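Local coordinates for putative oxidoreductase (Yersinia pestis, PDB 3KUX), which is probably an NAD(P)-dependent oxidoreductase, joining a nucleotide-binding Rossmann domain to a C-terminal alpha/beta domain, its substrate still unassigned, at residues I8-L13 with P31-A36; L119-F124 with V321-A326; V149-H154 with A239-H244; G175-L180 with D213-V218. One frame throughout, in Å; residues are numbered along the deposited sequence.

The four contacts illustrate how a two-domain oxidoreductase is tied together. Contact 1 lies in the parallel sheet of the Rossmann domain, and contact 2 reaches the same sheet at an edge strand, 121-123, with centres 18 Å apart. Contact 2 is also the seam, since its partner, far along the chain, opens helix 323-342 of the C-terminal alpha/beta domain. Contacts 3 and 4 both fall within the chain spanned by that closure, contact 4 within the interval that contact 3 spans; they share the mixed sheet of the C-terminal domain, with centres 16 Å apart. Contacts 1 and 3, 37 Å between centres, lie on opposite sides of the chain's centre, one in each domain.

Contact 1: I8-L13 with P31-A36; sequences IKVGLL and PGLELA
Lys9 and Glu34 run side by side from neighbouring strands, and the lysine can be traced outward atom by atom. Its CB stands 4.0 Å from Ala36 CB; CG and CD then pass along the carboxylate of Glu34, on the side of OE2. The bend at chi3 (76°) sets Lys9 CE near both Glu34 OE2 and the methyl of Ala36, 3.7 Å from Ala36 CB. Lys9 NZ finishes 3.9 Å from Glu34 OE2, a long salt bridge. Beneath this pair the backbones form the parallel ladder of a beta-alpha-beta crossover, strand 8-13, helix 17-28 and strand 33-39, the unit that opens a nucleotide-binding Rossmann fold. Ile8 N donates to Gly32 O at 2.7 Å and Glu34 N to Ile8 O at 3.0 Å, and Val10 N donates in turn to Glu34 O. The other face of the sheet is apolar: Leu33 CD2 rests 3.7 Å from Ile8 CB and reaches on to Val10 CG2. Farther along, Leu12 CB meets Leu35 CD1 at 3.7 Å. Ile27 of the crossover helix covers Val10 and Leu33, while Arg310 and Tyr306 of helix 303-313 press on Leu33.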
loop_
_atom_site.group_PDB
_atom_site.type_symbol
_atom_site.label_atom_id
_atom_site.label_comp_id
_atom_site.label_asym_id
_atom_site.label_seq_id
_atom_site.Cartn_x
_atom_site.Cartn_y
_atom_site.Cartn_z
ATOM N N ILE A 8 -1.009 -23.424 0.092
ATOM C CA ILE A 8 -2.168 -22.724 0.618
ATOM C C ILE A 8 -3.037 -22.334 -0.565
ATOM O O ILE A 8 -2.622 -21.534 -1.403
ATOM C CB ILE A 8 -1.751 -21.443 1.367
ATOM C CG1 ILE A 8 -0.935 -21.792 2.612
ATOM C CG2 ILE A 8 -2.968 -20.611 1.737
ATOM C CD1 ILE A 8 -0.275 -20.600 3.270
ATOM N N LYS A 9 -4.233 -22.901 -0.651
ATOM C CA LYS A 9 -5.109 -22.601 -1.774
ATOM C C LYS A 9 -5.794 -21.254 -1.571
ATOM O O LYS A 9 -6.319 -20.966 -0.496
ATOM C CB LYS A 9 -6.128 -23.722 -1.991
ATOM C CG LYS A 9 -5.490 -25.097 -2.191
ATOM C CD LYS A 9 -6.494 -26.130 -2.700
ATOM C CE LYS A 9 -6.803 -25.929 -4.181
ATOM N NZ LYS A 9 -7.863 -26.850 -4.680
ATOM N N VAL A 10 -5.776 -20.426 -2.611
ATOM C CA VAL A 10 -6.263 -19.057 -2.507
ATOM C C VAL A 10 -7.460 -18.784 -3.415
ATOM O O VAL A 10 -7.538 -19.299 -4.530
ATOM C CB VAL A 10 -5.152 -18.055 -2.860
ATOM C CG1 VAL A 10 -5.646 -16.637 -2.665
ATOM C CG2 VAL A 10 -3.913 -18.315 -2.018
ATOM N N GLY A 11 -8.388 -17.967 -2.925
ATOM C CA GLY A 11 -9.531 -17.523 -3.721
ATOM C C GLY A 11 -9.501 -16.021 -3.955
ATOM O O GLY A 11 -9.544 -15.233 -3.009
ATOM N N LEU A 12 -9.415 -15.622 -5.220
ATOM C CA LEU A 12 -9.382 -14.208 -5.578
ATOM C C LEU A 12 -10.778 -13.730 -5.969
ATOM O O LEU A 12 -11.521 -14.449 -6.637
ATOM C CB LEU A 12 -8.403 -13.980 -6.729
ATOM C CG LEU A 12 -8.233 -12.554 -7.251
ATOM C CD1 LEU A 12 -7.735 -11.636 -6.161
ATOM C CD2 LEU A 12 -7.276 -12.540 -8.431
ATOM N N LEU A 13 -11.131 -12.519 -5.553
ATOM C CA LEU A 13 -12.471 -11.990 -5.794
ATOM C C LEU A 13 -12.513 -10.953 -6.916
ATOM O O LEU A 13 -12.073 -9.814 -6.744
ATOM C CB LEU A 13 -13.049 -11.400 -4.503
ATOM C CG LEU A 13 -13.809 -12.366 -3.589
ATOM C CD1 LEU A 13 -13.109 -13.706 -3.480
ATOM C CD2 LEU A 13 -14.024 -11.749 -2.216
ATOM N N PRO A 31 5.796 -19.129 -4.176
ATOM C CA PRO A 31 5.810 -20.544 -3.815
ATOM C C PRO A 31 5.060 -20.745 -2.507
ATOM O O PRO A 31 5.149 -19.907 -1.609
ATOM C CB PRO A 31 7.302 -20.851 -3.620
ATOM C CG PRO A 31 8.027 -19.755 -4.302
ATOM C CD PRO A 31 7.147 -18.548 -4.184
ATOM N N GLY A 32 4.317 -21.840 -2.408
ATOM C CA GLY A 32 3.508 -22.095 -1.227
ATOM C C GLY A 32 2.080 -21.618 -1.406
ATOM O O GLY A 32 1.177 -22.089 -0.719
ATOM N N LEU A 33 1.873 -20.680 -2.326
ATOM C CA LEU A 33 0.528 -20.197 -2.626
ATOM C C LEU A 33 0.029 -20.721 -3.974
ATOM O O LEU A 33 0.764 -20.725 -4.966
ATOM C CB LEU A 33 0.482 -18.668 -2.606
ATOM C CG LEU A 33 0.762 -17.953 -1.282
ATOM C CD1 LEU A 33 0.608 -16.445 -1.452
ATOM C CD2 LEU A 33 -0.154 -18.462 -0.181
ATOM N N GLU A 34 -1.223 -21.165 -3.994
ATOM C CA GLU A 34 -1.851 -21.686 -5.205
ATOM C C GLU A 34 -3.198 -21.006 -5.434
ATOM O O GLU A 34 -4.139 -21.193 -4.660
ATOM C CB GLU A 34 -2.036 -23.208 -5.112
ATOM C CG GLU A 34 -2.982 -23.791 -6.161
ATOM C CD GLU A 34 -3.191 -25.295 -6.015
ATOM O OE1 GLU A 34 -2.187 -26.037 -5.922
ATOM O OE2 GLU A 34 -4.362 -25.736 -6.009
ATOM N N LEU A 35 -3.282 -20.210 -6.494
ATOM C CA LEU A 35 -4.527 -19.535 -6.833
ATOM C C LEU A 35 -5.557 -20.557 -7.319
ATOM O O LEU A 35 -5.656 -20.848 -8.514
ATOM C CB LEU A 35 -4.289 -18.446 -7.883
ATOM C CG LEU A 35 -5.515 -17.654 -8.342
ATOM C CD1 LEU A 35 -6.155 -16.918 -7.178
ATOM C CD2 LEU A 35 -5.143 -16.684 -9.448
ATOM N N ALA A 36 -6.313 -21.105 -6.373
ATOM C CA ALA A 36 -7.298 -22.133 -6.674
ATOM C C ALA A 36 -8.371 -21.628 -7.633
ATOM O O ALA A 36 -8.639 -22.258 -8.654
ATOM C CB ALA A 36 -7.930 -22.658 -5.393
#

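Contact 2: L119-F124 with V321-A326; sequences LLLSVF and VPATEA
The seam between the Rossmann domain and the C-terminal domain is exemplified where strand 121-123, an edge strand of the parallel sheet, meets the start of helix 323-342. Ser122 and Val321 carry its polar link: the serine hydroxyl donates to the carbonyl of Val321, with Ser122 OG to Val321 O at 2.7 Å. That donor approaches tilted 32° from the carbonyl plane. Serine OG lies anti to the backbone N (chi1 175°), which carries it across toward the incoming chain. Tyr305 OH and Asn319 OD1 also bond to this buried hydroxyl; its single proton can serve only one acceptor at a time, so Val321 O and Asn319 OD1 probably share it. A weak bond from Val123 N to Val321 O, 3.4 Å long, gives the carbonyl a second donor.

Pro322 then occupies the N-cap position, and its own carbonyl O receives Glu325 N at 3.0 Å as the first turn winds up. Apolar groups pack around this junction. Leu121 CD2 lies 4.2 Å from Ala323 CB, and Leu110 and Ala114 of helix 104-116 also touch the leucine. One residue on from Ser122, the carbonyl O of Val123 lies 3.3 Å from Val321 CG1. Val123 meanwhile offers a branch to the helix: its CG2 touches the methyl CB of Ala326 at 3.4 Å.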
loop_
_atom_site.group_PDB
_atom_site.type_symbol
_atom_site.label_atom_id
_atom_site.label_comp_id
_atom_site.label_asym_id
_atom_site.label_seq_id
_atom_site.Cartn_x
_atom_site.Cartn_y
_atom_site.Cartn_z
ATOM N N LEU A 119 -8.482 -16.388 12.769
ATOM C CA LEU A 119 -8.123 -16.279 11.360
ATOM C C LEU A 119 -7.206 -15.080 11.137
ATOM O O LEU A 119 -7.203 -14.137 11.926
ATOM C CB LEU A 119 -9.383 -16.146 10.500
ATOM C CG LEU A 119 -10.388 -17.295 10.583
ATOM C CD1 LEU A 119 -11.759 -16.860 10.078
ATOM C CD2 LEU A 119 -9.881 -18.511 9.817
ATOM N N LEU A 120 -6.426 -15.118 10.064
ATOM C CA LEU A 120 -5.551 -14.005 9.747
ATOM C C LEU A 120 -6.277 -12.992 8.883
ATOM O O LEU A 120 -6.905 -13.351 7.884
ATOM C CB LEU A 120 -4.273 -14.474 9.052
ATOM C CG LEU A 120 -3.428 -13.344 8.449
ATOM C CD1 LEU A 120 -1.934 -13.607 8.594
ATOM C CD2 LEU A 120 -3.791 -13.089 6.992
ATOM N N LEU A 121 -6.195 -11.728 9.287
ATOM C CA LEU A 121 -6.747 -10.626 8.518
ATOM C C LEU A 121 -5.633 -9.616 8.264
ATOM O O LEU A 121 -4.943 -9.204 9.200
ATOM C CB LEU A 121 -7.887 -9.973 9.290
ATOM C CG LEU A 121 -8.544 -8.755 8.645
ATOM C CD1 LEU A 121 -9.061 -9.095 7.256
ATOM C CD2 LEU A 121 -9.659 -8.239 9.536
ATOM N N SER A 122 -5.451 -9.230 7.003
ATOM C CA SER A 122 -4.373 -8.313 6.632
ATOM C C SER A 122 -4.770 -7.400 5.472
ATOM O O SER A 122 -5.638 -7.744 4.673
ATOM C CB SER A 122 -3.100 -9.098 6.284
ATOM O OG SER A 122 -2.067 -8.245 5.820
ATOM N N VAL A 123 -4.127 -6.238 5.389
ATOM C CA VAL A 123 -4.402 -5.274 4.327
ATOM C C VAL A 123 -3.194 -5.098 3.403
ATOM O O VAL A 123 -2.043 -5.214 3.830
ATOM C CB VAL A 123 -4.822 -3.910 4.900
ATOM C CG1 VAL A 123 -5.099 -2.911 3.778
ATOM C CG2 VAL A 123 -6.043 -4.072 5.789
ATOM N N PHE A 124 -3.464 -4.808 2.136
ATOM C CA PHE A 124 -2.429 -4.791 1.116
ATOM C C PHE A 124 -1.724 -3.440 1.013
ATOM O O PHE A 124 -1.918 -2.699 0.052
ATOM C CB PHE A 124 -3.040 -5.175 -0.232
ATOM C CG PHE A 124 -2.035 -5.382 -1.325
ATOM C CD1 PHE A 124 -1.060 -6.366 -1.215
ATOM C CD2 PHE A 124 -2.079 -4.609 -2.473
ATOM C CE1 PHE A 124 -0.133 -6.567 -2.228
ATOM C CE2 PHE A 124 -1.160 -4.804 -3.493
ATOM C CZ PHE A 124 -0.183 -5.788 -3.371
ATOM N N VAL A 321 1.162 -7.077 7.477
ATOM C CA VAL A 321 0.419 -5.846 7.712
ATOM C C VAL A 321 -0.855 -6.158 8.486
ATOM O O VAL A 321 -1.884 -6.507 7.899
ATOM C CB VAL A 321 0.053 -5.130 6.395
ATOM C CG1 VAL A 321 -0.876 -3.968 6.669
ATOM C CG2 VAL A 321 1.303 -4.655 5.681
ATOM N N PRO A 322 -0.786 -6.046 9.816
ATOM C CA PRO A 322 -1.930 -6.275 10.680
ATOM C C PRO A 322 -3.044 -5.270 10.409
ATOM O O PRO A 322 -2.773 -4.112 10.075
ATOM C CB PRO A 322 -1.360 -6.045 12.083
ATOM C CG PRO A 322 0.114 -6.225 11.940
ATOM C CD PRO A 322 0.430 -5.717 10.579
ATOM N N ALA A 323 -4.286 -5.721 10.557
ATOM C CA ALA A 323 -5.443 -4.843 10.455
ATOM C C ALA A 323 -5.233 -3.641 11.362
ATOM O O ALA A 323 -5.484 -2.505 10.967
ATOM C CB ALA A 323 -6.706 -5.593 10.845
ATOM N N THR A 324 -4.766 -3.906 12.578
ATOM C CA THR A 324 -4.424 -2.859 13.536
ATOM C C THR A 324 -3.787 -1.640 12.879
ATOM O O THR A 324 -4.199 -0.503 13.122
ATOM C CB THR A 324 -3.455 -3.395 14.608
ATOM O OG1 THR A 324 -4.207 -3.934 15.699
ATOM C CG2 THR A 324 -2.542 -2.284 15.127
ATOM N N GLU A 325 -2.778 -1.889 12.050
ATOM C CA GLU A 325 -2.002 -0.818 11.440
ATOM C C GLU A 325 -2.759 -0.146 10.306
ATOM O O GLU A 325 -2.592 1.051 10.057
ATOM C CB GLU A 325 -0.649 -1.349 10.954
ATOM C CG GLU A 325 0.330 -1.637 12.089
ATOM C CD GLU A 325 1.601 -2.323 11.621
ATOM O OE1 GLU A 325 1.598 -2.899 10.513
ATOM O OE2 GLU A 325 2.603 -2.291 12.366
ATOM N N ALA A 326 -3.594 -0.920 9.621
ATOM C CA ALA A 326 -4.405 -0.376 8.544
ATOM C C ALA A 326 -5.423 0.582 9.136
ATOM O O ALA A 326 -5.654 1.668 8.609
ATOM C CB ALA A 326 -5.097 -1.491 7.779
#

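Contact 3: V149-H154 with A239-H244; sequences VYFESH and ARYIVH
Ser153 OG takes a hydrogen bond from Arg240 NH1 at 2.6 Å, the partner lying 21° out of the guanidinium plane. NH1 also bonds weakly to His154 O, so a single nitrogen bridges two successive residues of the facing strand. The bend at chi2 (76°) in Arg240 folds the chain back to bring the guanidinium there, and one face of that group lies against Tyr241 CE1. On the opposite face of the sheet, Glu152 is held by two neighbours of its own strand. Glu152 OE1 accepts His154 NE2 with its anti lone pair, at 2.6 Å, while Tyr150 OH donates to Glu152 OE2, also at 2.6 Å, from above the carboxylate plane. His154 ND1 bonds to Asp156 OD2, so both ring nitrogens are engaged, which probably helps fix the imidazole's orientation.

The backbones add an antiparallel series: Glu152 N to Ile242 O at 2.8 Å, Ile242 N to Glu152 O at 2.9 Å, and His154 N to Arg240 O at 2.9 Å. Outward from these bonds, the Phe151 and Tyr241 rings meet obliquely with planes at 42°, and Val243 CG2 reaches the edge of Phe151 near CD1. Helices 131-142 and 176-192 cover this aromatic side. On the other face the rings of Tyr150 and His244 run nearly parallel but barely overlap, and His244 ND1 bonds to Ser249. Val149 N donates to His244 O while Tyr150 N reaches it only weakly, a classic beta bulge within the large mixed sheet of the C-terminal alpha/beta domain.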
loop_
_atom_site.group_PDB
_atom_site.type_symbol
_atom_site.label_atom_id
_atom_site.label_comp_id
_atom_site.label_asym_id
_atom_site.label_seq_id
_atom_site.Cartn_x
_atom_site.Cartn_y
_atom_site.Cartn_z
ATOM N N VAL A 149 15.251 15.135 10.968
ATOM C CA VAL A 149 14.357 16.214 11.405
ATOM C C VAL A 149 13.281 16.560 10.380
ATOM O O VAL A 149 12.357 17.303 10.686
ATOM C CB VAL A 149 15.128 17.511 11.747
ATOM C CG1 VAL A 149 16.160 17.251 12.825
ATOM C CG2 VAL A 149 15.782 18.095 10.497
ATOM N N TYR A 150 13.394 16.021 9.173
ATOM C CA TYR A 150 12.475 16.377 8.102
ATOM C C TYR A 150 12.291 15.229 7.127
ATOM O O TYR A 150 13.267 14.614 6.697
ATOM C CB TYR A 150 13.004 17.599 7.345
ATOM C CG TYR A 150 12.034 18.187 6.343
ATOM C CD1 TYR A 150 10.973 18.985 6.761
ATOM C CD2 TYR A 150 12.183 17.955 4.978
ATOM C CE1 TYR A 150 10.077 19.530 5.844
ATOM C CE2 TYR A 150 11.296 18.503 4.056
ATOM C CZ TYR A 150 10.250 19.286 4.499
ATOM O OH TYR A 150 9.369 19.825 3.598
ATOM N N PHE A 151 11.043 14.948 6.770
ATOM C CA PHE A 151 10.748 13.923 5.777
ATOM C C PHE A 151 9.678 14.404 4.801
ATOM O O PHE A 151 8.558 14.728 5.199
ATOM C CB PHE A 151 10.320 12.626 6.462
ATOM C CG PHE A 151 9.918 11.526 5.509
ATOM C CD1 PHE A 151 10.846 10.950 4.653
ATOM C CD2 PHE A 151 8.613 11.048 5.491
ATOM C CE1 PHE A 151 10.473 9.928 3.781
ATOM C CE2 PHE A 151 8.230 10.025 4.625
ATOM C CZ PHE A 151 9.159 9.463 3.770
ATOM N N GLU A 152 10.031 14.454 3.522
ATOM C CA GLU A 152 9.107 14.919 2.498
ATOM C C GLU A 152 8.886 13.844 1.442
ATOM O O GLU A 152 9.833 13.320 0.861
ATOM C CB GLU A 152 9.617 16.214 1.862
ATOM C CG GLU A 152 8.653 16.846 0.866
ATOM C CD GLU A 152 8.986 18.299 0.567
ATOM O OE1 GLU A 152 8.387 18.871 -0.368
ATOM O OE2 GLU A 152 9.843 18.875 1.272
ATOM N N SER A 153 7.620 13.522 1.203
ATOM C CA SER A 153 7.254 12.425 0.323
ATOM C C SER A 153 6.172 12.885 -0.653
ATOM O O SER A 153 5.091 13.298 -0.226
ATOM C CB SER A 153 6.758 11.244 1.166
ATOM O OG SER A 153 6.325 10.165 0.358
ATOM N N HIS A 154 6.472 12.827 -1.955
ATOM C CA HIS A 154 5.535 13.269 -2.999
ATOM C C HIS A 154 5.109 12.152 -3.956
ATOM O O HIS A 154 5.871 11.221 -4.226
ATOM C CB HIS A 154 6.159 14.361 -3.865
ATOM C CG HIS A 154 6.317 15.682 -3.184
ATOM N ND1 HIS A 154 5.811 16.851 -3.711
ATOM C CD2 HIS A 154 6.956 16.030 -2.043
ATOM C CE1 HIS A 154 6.115 17.859 -2.912
ATOM N NE2 HIS A 154 6.813 17.388 -1.895
ATOM N N ALA A 239 10.977 15.502 -6.629
ATOM C CA ALA A 239 11.575 14.442 -5.807
ATOM C C ALA A 239 10.519 13.528 -5.219
ATOM O O ALA A 239 9.440 13.985 -4.853
ATOM C CB ALA A 239 12.413 15.039 -4.698
ATOM N N ARG A 240 10.830 12.239 -5.132
ATOM C CA ARG A 240 9.961 11.289 -4.451
ATOM C C ARG A 240 10.132 11.488 -2.948
ATOM O O ARG A 240 9.157 11.728 -2.228
ATOM C CB ARG A 240 10.302 9.852 -4.861
ATOM C CG ARG A 240 9.643 8.759 -4.016
ATOM C CD ARG A 240 8.162 8.563 -4.351
ATOM N NE ARG A 240 7.512 7.698 -3.367
ATOM C CZ ARG A 240 6.854 8.136 -2.295
ATOM N NH1 ARG A 240 6.731 9.434 -2.062
ATOM N NH2 ARG A 240 6.314 7.270 -1.451
ATOM N N TYR A 241 11.380 11.411 -2.489
ATOM C CA TYR A 241 11.715 11.657 -1.093
ATOM C C TYR A 241 12.739 12.775 -0.954
ATOM O O TYR A 241 13.679 12.878 -1.747
ATOM C CB TYR A 241 12.328 10.415 -0.443
ATOM C CG TYR A 241 11.419 9.222 -0.262
ATOM C CD1 TYR A 241 10.086 9.376 0.100
ATOM C CD2 TYR A 241 11.915 7.932 -0.405
ATOM C CE1 TYR A 241 9.266 8.276 0.277
ATOM C CE2 TYR A 241 11.107 6.827 -0.225
ATOM C CZ TYR A 241 9.786 7.004 0.115
ATOM O OH TYR A 241 8.986 5.904 0.291
ATOM N N ILE A 242 12.566 13.587 0.082
ATOM C CA ILE A 242 13.573 14.543 0.521
ATOM C C ILE A 242 13.717 14.371 2.027
ATOM O O ILE A 242 12.755 14.570 2.771
ATOM C CB ILE A 242 13.150 15.987 0.215
ATOM C CG1 ILE A 242 13.148 16.231 -1.296
ATOM C CG2 ILE A 242 14.071 16.977 0.921
ATOM C CD1 ILE A 242 12.486 17.519 -1.700
ATOM N N VAL A 243 14.903 13.988 2.483
ATOM C CA VAL A 243 15.096 13.680 3.895
ATOM C C VAL A 243 16.289 14.437 4.460
ATOM O O VAL A 243 17.406 14.294 3.970
ATOM C CB VAL A 243 15.315 12.170 4.101
ATOM C CG1 VAL A 243 15.284 11.822 5.572
ATOM C CG2 VAL A 243 14.267 11.375 3.345
ATOM N N HIS A 244 16.056 15.242 5.492
ATOM C CA HIS A 244 17.138 16.003 6.115
ATOM C C HIS A 244 17.448 15.508 7.521
ATOM O O HIS A 244 16.551 15.344 8.349
ATOM C CB HIS A 244 16.815 17.501 6.158
ATOM C CG HIS A 244 16.661 18.131 4.807
ATOM N ND1 HIS A 244 17.594 17.980 3.803
ATOM C CD2 HIS A 244 15.684 18.922 4.299
ATOM C CE1 HIS A 244 17.193 18.642 2.731
ATOM N NE2 HIS A 244 16.038 19.223 3.007
#

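Contact 4: G175-L180 with D213-V218; sequences GIWYDL and DYFHAV
Ile176 O is met from two directions: Leu180 N donates to it at 2.7 Å, a bond of the first turn of helix 176-192, and the ring edge of Phe215 comes up with CE2 at 3.7 Å. The site shows how a helix is laid on the mixed sheet of the C-terminal alpha/beta domain, here upon strand 214-221, with the short segment axes at 64° and 8.6 Å apart at closest approach. No hydrogen bond crosses between the two segments, and apolar packing, centred on two aromatic rings, does the joining.

Its centre is a T-shaped pair. The edge of the Trp177 six-membered ring points at the face of Phe215, planes at 76° and centroids 4.9 Å apart. Trp177 CE3 stands over the middle of the phenyl ring. Phe215 CG sits between its backbone N and carbonyl carbon (chi1 80°), and the ring projects from the strand toward the helix. Ile333 O, on helix 323-342, accepts the indole NE1, which probably helps hold the indole in this orientation.

Around that pair, Leu180 CB meets the phenyl edge at CE2, 4.3 Å away, and Ile176 CG1 lies 3.9 Å from Phe215 CD2. Leu202 of strand 197-203 packs on both Trp177 and Phe215. Beyond the phenyl ring, Trp177 CZ3 reaches the methyl CB of Ala217 at 4.2 Å. At the opposite end, Ile176 CD1 rests against the backbone where the strand begins, 3.5 Å from Asp213 C.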
loop_
_atom_site.group_PDB
_atom_site.type_symbol
_atom_site.label_atom_id
_atom_site.label_comp_id
_atom_site.label_asym_id
_atom_site.label_seq_id
_atom_site.Cartn_x
_atom_site.Cartn_y
_atom_site.Cartn_z
ATOM N N GLY A 175 -10.288 12.434 -3.034
ATOM C CA GLY A 175 -10.223 11.893 -4.385
ATOM C C GLY A 175 -8.925 11.144 -4.530
ATOM O O GLY A 175 -8.915 9.922 -4.606
ATOM N N ILE A 176 -7.823 11.885 -4.553
ATOM C CA ILE A 176 -6.504 11.280 -4.569
ATOM C C ILE A 176 -5.973 11.180 -3.145
ATOM O O ILE A 176 -4.986 10.497 -2.887
ATOM C CB ILE A 176 -5.517 12.077 -5.448
ATOM C CG1 ILE A 176 -5.160 13.413 -4.793
ATOM C CG2 ILE A 176 -6.102 12.309 -6.828
ATOM C CD1 ILE A 176 -3.979 14.100 -5.438
ATOM N N TRP A 177 -6.630 11.877 -2.226
ATOM C CA TRP A 177 -6.292 11.764 -0.817
ATOM C C TRP A 177 -6.700 10.374 -0.342
ATOM O O TRP A 177 -5.992 9.748 0.438
ATOM C CB TRP A 177 -6.987 12.861 -0.007
ATOM C CG TRP A 177 -6.902 12.690 1.485
ATOM C CD1 TRP A 177 -7.938 12.435 2.340
ATOM C CD2 TRP A 177 -5.720 12.763 2.301
ATOM N NE1 TRP A 177 -7.475 12.341 3.630
ATOM C CE2 TRP A 177 -6.119 12.543 3.635
ATOM C CE3 TRP A 177 -4.366 12.996 2.032
ATOM C CZ2 TRP A 177 -5.214 12.545 4.693
ATOM C CZ3 TRP A 177 -3.469 13.000 3.084
ATOM C CH2 TRP A 177 -3.896 12.774 4.398
ATOM N N TYR A 178 -7.840 9.894 -0.834
ATOM C CA TYR A 178 -8.295 8.543 -0.535
ATOM C C TYR A 178 -7.489 7.504 -1.304
ATOM O O TYR A 178 -7.294 6.383 -0.829
ATOM C CB TYR A 178 -9.780 8.373 -0.854
ATOM C CG TYR A 178 -10.701 8.947 0.192
ATOM C CD1 TYR A 178 -10.431 8.787 1.543
ATOM C CD2 TYR A 178 -11.853 9.629 -0.167
ATOM C CE1 TYR A 178 -11.275 9.310 2.508
ATOM C CE2 TYR A 178 -12.704 10.155 0.790
ATOM C CZ TYR A 178 -12.410 9.993 2.125
ATOM O OH TYR A 178 -13.252 10.513 3.083
ATOM N N ASP A 179 -7.020 7.877 -2.490
ATOM C CA ASP A 179 -6.299 6.940 -3.346
ATOM C C ASP A 179 -4.812 6.809 -3.000
ATOM O O ASP A 179 -4.258 5.715 -3.039
ATOM C CB ASP A 179 -6.470 7.314 -4.817
ATOM C CG ASP A 179 -5.915 6.257 -5.748
ATOM O OD1 ASP A 179 -6.122 5.054 -5.470
ATOM O OD2 ASP A 179 -5.271 6.622 -6.756
ATOM N N LEU A 180 -4.169 7.916 -2.653
ATOM C CA LEU A 180 -2.731 7.901 -2.417
ATOM C C LEU A 180 -2.367 8.185 -0.959
ATOM O O LEU A 180 -1.326 7.737 -0.473
ATOM C CB LEU A 180 -2.026 8.882 -3.360
ATOM C CG LEU A 180 -2.121 8.528 -4.851
ATOM C CD1 LEU A 180 -1.631 9.663 -5.736
ATOM C CD2 LEU A 180 -1.344 7.250 -5.141
ATOM N N ASP A 213 -7.911 16.694 -6.233
ATOM C CA ASP A 213 -6.827 16.420 -7.169
ATOM C C ASP A 213 -5.516 16.993 -6.650
ATOM O O ASP A 213 -4.545 17.110 -7.393
ATOM C CB ASP A 213 -7.142 17.006 -8.548
ATOM C CG ASP A 213 -7.059 18.530 -8.572
ATOM O OD1 ASP A 213 -6.358 19.104 -7.712
ATOM O OD2 ASP A 213 -7.690 19.156 -9.454
ATOM N N TYR A 214 -5.501 17.352 -5.368
ATOM C CA TYR A 214 -4.334 17.948 -4.731
ATOM C C TYR A 214 -4.425 17.757 -3.224
ATOM O O TYR A 214 -5.499 17.909 -2.640
ATOM C CB TYR A 214 -4.270 19.444 -5.053
ATOM C CG TYR A 214 -3.267 20.243 -4.228
ATOM C CD1 TYR A 214 -1.989 20.504 -4.710
ATOM C CD2 TYR A 214 -3.607 20.749 -2.981
ATOM C CE1 TYR A 214 -1.079 21.236 -3.967
ATOM C CE2 TYR A 214 -2.706 21.482 -2.232
ATOM C CZ TYR A 214 -1.443 21.723 -2.726
ATOM O OH TYR A 214 -0.539 22.455 -1.977
ATOM N N PHE A 215 -3.307 17.421 -2.589
ATOM C CA PHE A 215 -3.266 17.399 -1.128
ATOM C C PHE A 215 -1.869 17.626 -0.581
ATOM O O PHE A 215 -0.885 17.140 -1.138
ATOM C CB PHE A 215 -3.885 16.115 -0.553
ATOM C CG PHE A 215 -2.983 14.916 -0.592
ATOM C CD1 PHE A 215 -1.875 14.836 0.231
ATOM C CD2 PHE A 215 -3.268 13.846 -1.427
ATOM C CE1 PHE A 215 -1.047 13.717 0.205
ATOM C CE2 PHE A 215 -2.445 12.726 -1.459
ATOM C CZ PHE A 215 -1.335 12.662 -0.641
ATOM N N HIS A 216 -1.801 18.373 0.514
ATOM C CA HIS A 216 -0.539 18.717 1.154
ATOM C C HIS A 216 -0.698 18.507 2.656
ATOM O O HIS A 216 -1.380 19.280 3.328
ATOM C CB HIS A 216 -0.193 20.172 0.837
ATOM C CG HIS A 216 1.184 20.581 1.253
ATOM N ND1 HIS A 216 1.423 21.377 2.351
ATOM C CD2 HIS A 216 2.395 20.322 0.704
ATOM C CE1 HIS A 216 2.724 21.584 2.468
ATOM N NE2 HIS A 216 3.336 20.953 1.482
ATOM N N ALA A 217 -0.093 17.443 3.180
ATOM C CA ALA A 217 -0.263 17.084 4.590
ATOM C C ALA A 217 1.001 17.311 5.388
ATOM O O ALA A 217 2.092 16.965 4.945
ATOM C CB ALA A 217 -0.695 15.638 4.722
ATOM N N VAL A 218 0.845 17.885 6.575
ATOM C CA VAL A 218 1.960 18.073 7.487
ATOM C C VAL A 218 1.712 17.305 8.780
ATOM O O VAL A 218 0.738 17.565 9.488
ATOM C CB VAL A 218 2.157 19.560 7.824
ATOM C CG1 VAL A 218 3.251 19.728 8.867
ATOM C CG2 VAL A 218 2.476 20.354 6.569
#